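Local coordinates for protein putative phosphosugar isomerase (Silicibacter pomeroyi DSS-3, PDB 3FJ1) that is of unproven function but, as a protein with two SIS domains, probably binds a phosphosugar or related carbohydrate derivative and may act as an isomerase or aminotransferase, at residues A[14-19]-A[152-157]. Numbering follows the deposited sequence.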
loop_
_atom_site.group_PDB
_atom_site.type_symbol
_atom_site.label_atom_id
_atom_site.label_comp_id
_atom_site.label_asym_id
_atom_site.label_seq_id
_atom_site.Cartn_x
_atom_site.Cartn_y
_atom_site.Cartn_z
ATOM N N ASP A 14 -15.451 18.466 -16.260
ATOM C CA ASP A 14 -16.684 19.261 -16.268
ATOM C C ASP A 14 -17.946 18.390 -16.309
ATOM O O ASP A 14 -19.054 18.880 -16.074
ATOM C CB ASP A 14 -16.666 20.271 -17.398
ATOM C CG ASP A 14 -15.764 21.441 -17.097
ATOM O OD1 ASP A 14 -15.747 21.878 -15.930
ATOM O OD2 ASP A 14 -15.056 21.908 -18.010
ATOM N N GLU A 15 -17.780 17.118 -16.649
ATOM C CA GLU A 15 -18.897 16.144 -16.556
ATOM C C GLU A 15 -19.013 15.454 -15.199
ATOM O O GLU A 15 -20.001 14.749 -14.993
ATOM C CB GLU A 15 -18.739 15.020 -17.596
ATOM C CG GLU A 15 -18.825 15.461 -19.049
ATOM C CD GLU A 15 -18.365 14.416 -20.080
ATOM O OE1 GLU A 15 -17.730 13.401 -19.703
ATOM O OE2 GLU A 15 -18.614 14.644 -21.314
ATOM N N ILE A 16 -18.020 15.618 -14.294
ATOM C CA ILE A 16 -18.058 14.931 -12.995
ATOM C C ILE A 16 -19.326 15.234 -12.176
ATOM O O ILE A 16 -19.990 14.310 -11.714
ATOM C CB ILE A 16 -16.763 15.141 -12.143
ATOM C CG1 ILE A 16 -15.573 14.363 -12.720
ATOM C CG2 ILE A 16 -16.980 14.742 -10.638
ATOM C CD1 ILE A 16 -14.196 14.776 -12.141
ATOM N N PRO A 17 -19.692 16.513 -12.000
ATOM C CA PRO A 17 -20.932 16.757 -11.238
ATOM C C PRO A 17 -22.209 16.047 -11.777
ATOM O O PRO A 17 -22.956 15.461 -10.969
ATOM C CB PRO A 17 -21.076 18.280 -11.293
ATOM C CG PRO A 17 -19.656 18.781 -11.464
ATOM C CD PRO A 17 -19.025 17.773 -12.376
ATOM N N GLU A 18 -22.456 16.068 -13.099
ATOM C CA GLU A 18 -23.635 15.418 -13.663
ATOM C C GLU A 18 -23.538 13.895 -13.618
ATOM O O GLU A 18 -24.557 13.216 -13.516
ATOM C CB GLU A 18 -23.874 15.848 -15.120
ATOM C CG GLU A 18 -25.334 15.735 -15.537
ATOM C CD GLU A 18 -26.202 16.820 -14.902
ATOM O OE1 GLU A 18 -25.664 17.925 -14.687
ATOM O OE2 GLU A 18 -27.398 16.570 -14.620
ATOM N N ALA A 19 -22.318 13.368 -13.726
ATOM C CA ALA A 19 -22.092 11.931 -13.630
ATOM C C ALA A 19 -22.519 11.473 -12.235
ATOM O O ALA A 19 -23.222 10.484 -12.087
ATOM C CB ALA A 19 -20.615 11.590 -13.867
ATOM N N ALA A 152 -9.037 9.512 -16.206
ATOM C CA ALA A 152 -10.182 8.676 -15.760
ATOM C C ALA A 152 -10.746 9.181 -14.441
ATOM O O ALA A 152 -10.869 8.439 -13.446
ATOM C CB ALA A 152 -9.753 7.205 -15.630
ATOM N N THR A 153 -11.044 10.476 -14.435
ATOM C CA THR A 153 -11.457 11.185 -13.247
ATOM C C THR A 153 -12.883 10.794 -12.822
ATOM O O THR A 153 -13.213 10.683 -11.618
ATOM C CB THR A 153 -11.346 12.729 -13.496
ATOM O OG1 THR A 153 -12.155 13.099 -14.624
ATOM C CG2 THR A 153 -9.874 13.176 -13.779
ATOM N N LYS A 154 -13.751 10.603 -13.803
ATOM C CA LYS A 154 -15.119 10.229 -13.508
ATOM C C LYS A 154 -15.184 8.876 -12.800
ATOM O O LYS A 154 -15.958 8.686 -11.863
ATOM C CB LYS A 154 -15.943 10.167 -14.792
ATOM C CG LYS A 154 -16.155 11.504 -15.421
ATOM C CD LYS A 154 -17.161 11.441 -16.594
ATOM C CE LYS A 154 -16.731 10.548 -17.762
ATOM N NZ LYS A 154 -17.830 10.535 -18.791
ATOM N N THR A 155 -14.412 7.932 -13.315
ATOM C CA THR A 155 -14.350 6.598 -12.743
ATOM C C THR A 155 -13.923 6.660 -11.278
ATOM O O THR A 155 -14.526 6.013 -10.429
ATOM C CB THR A 155 -13.407 5.693 -13.559
ATOM O OG1 THR A 155 -14.033 5.375 -14.812
ATOM C CG2 THR A 155 -13.122 4.385 -12.818
ATOM N N PHE A 156 -12.863 7.413 -10.972
ATOM C CA PHE A 156 -12.459 7.539 -9.556
ATOM C C PHE A 156 -13.590 8.108 -8.668
ATOM O O PHE A 156 -13.954 7.519 -7.644
ATOM C CB PHE A 156 -11.209 8.402 -9.404
ATOM C CG PHE A 156 -10.743 8.478 -7.984
ATOM C CD1 PHE A 156 -9.901 7.519 -7.480
ATOM C CD2 PHE A 156 -11.256 9.427 -7.114
ATOM C CE1 PHE A 156 -9.489 7.549 -6.165
ATOM C CE2 PHE A 156 -10.844 9.471 -5.762
ATOM C CZ PHE A 156 -9.960 8.502 -5.288
ATOM N N VAL A 157 -14.131 9.250 -9.074
ATOM C CA VAL A 157 -15.155 9.946 -8.274
ATOM C C VAL A 157 -16.401 9.113 -8.102
ATOM O O VAL A 157 -16.832 8.905 -6.976
ATOM C CB VAL A 157 -15.456 11.366 -8.813
ATOM C CG1 VAL A 157 -16.616 11.988 -8.054
ATOM C CG2 VAL A 157 -14.192 12.260 -8.702
#
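I16 reaches from helix 8-41 to three residues of helix 153-171, each met by a different carbon. Its CD1 lies 3.6 Å from OG1 of T153, and its CG1 rests against CG of K154. On the other branch, CG2 meets CG1 of V157 at 3.8 Å. The isoleucine side chain runs at about a right angle to those of T153 and V157, and its chain stays extended (chi2 166°), which carries CD1 on to the threonine. Helices 308-326 and 183-191 add V314 and L187, each touching both I16 and V157. The packing shows how two helices of an SIS protein can be joined through one branched side chain: 153-171 follows edge strand 138-141 of the five-stranded parallel sheet of the first SIS domain, and the short segments of the two helices run roughly parallel, 36° apart. Toward partly exposed E15 the contact thins out. CB of A19 comes no nearer than 4.4 Å to CD of K154, while the lysine chain bends at chi3 (-62°) and leads its ammonium to the carboxylate. There NZ forms a salt bridge of 3.0 Å with OE1 of E15, approaching on the anti side and well off the carboxylate plane. The same nitrogen donates to the carbonyl oxygen of P146, and weakly to that of A144.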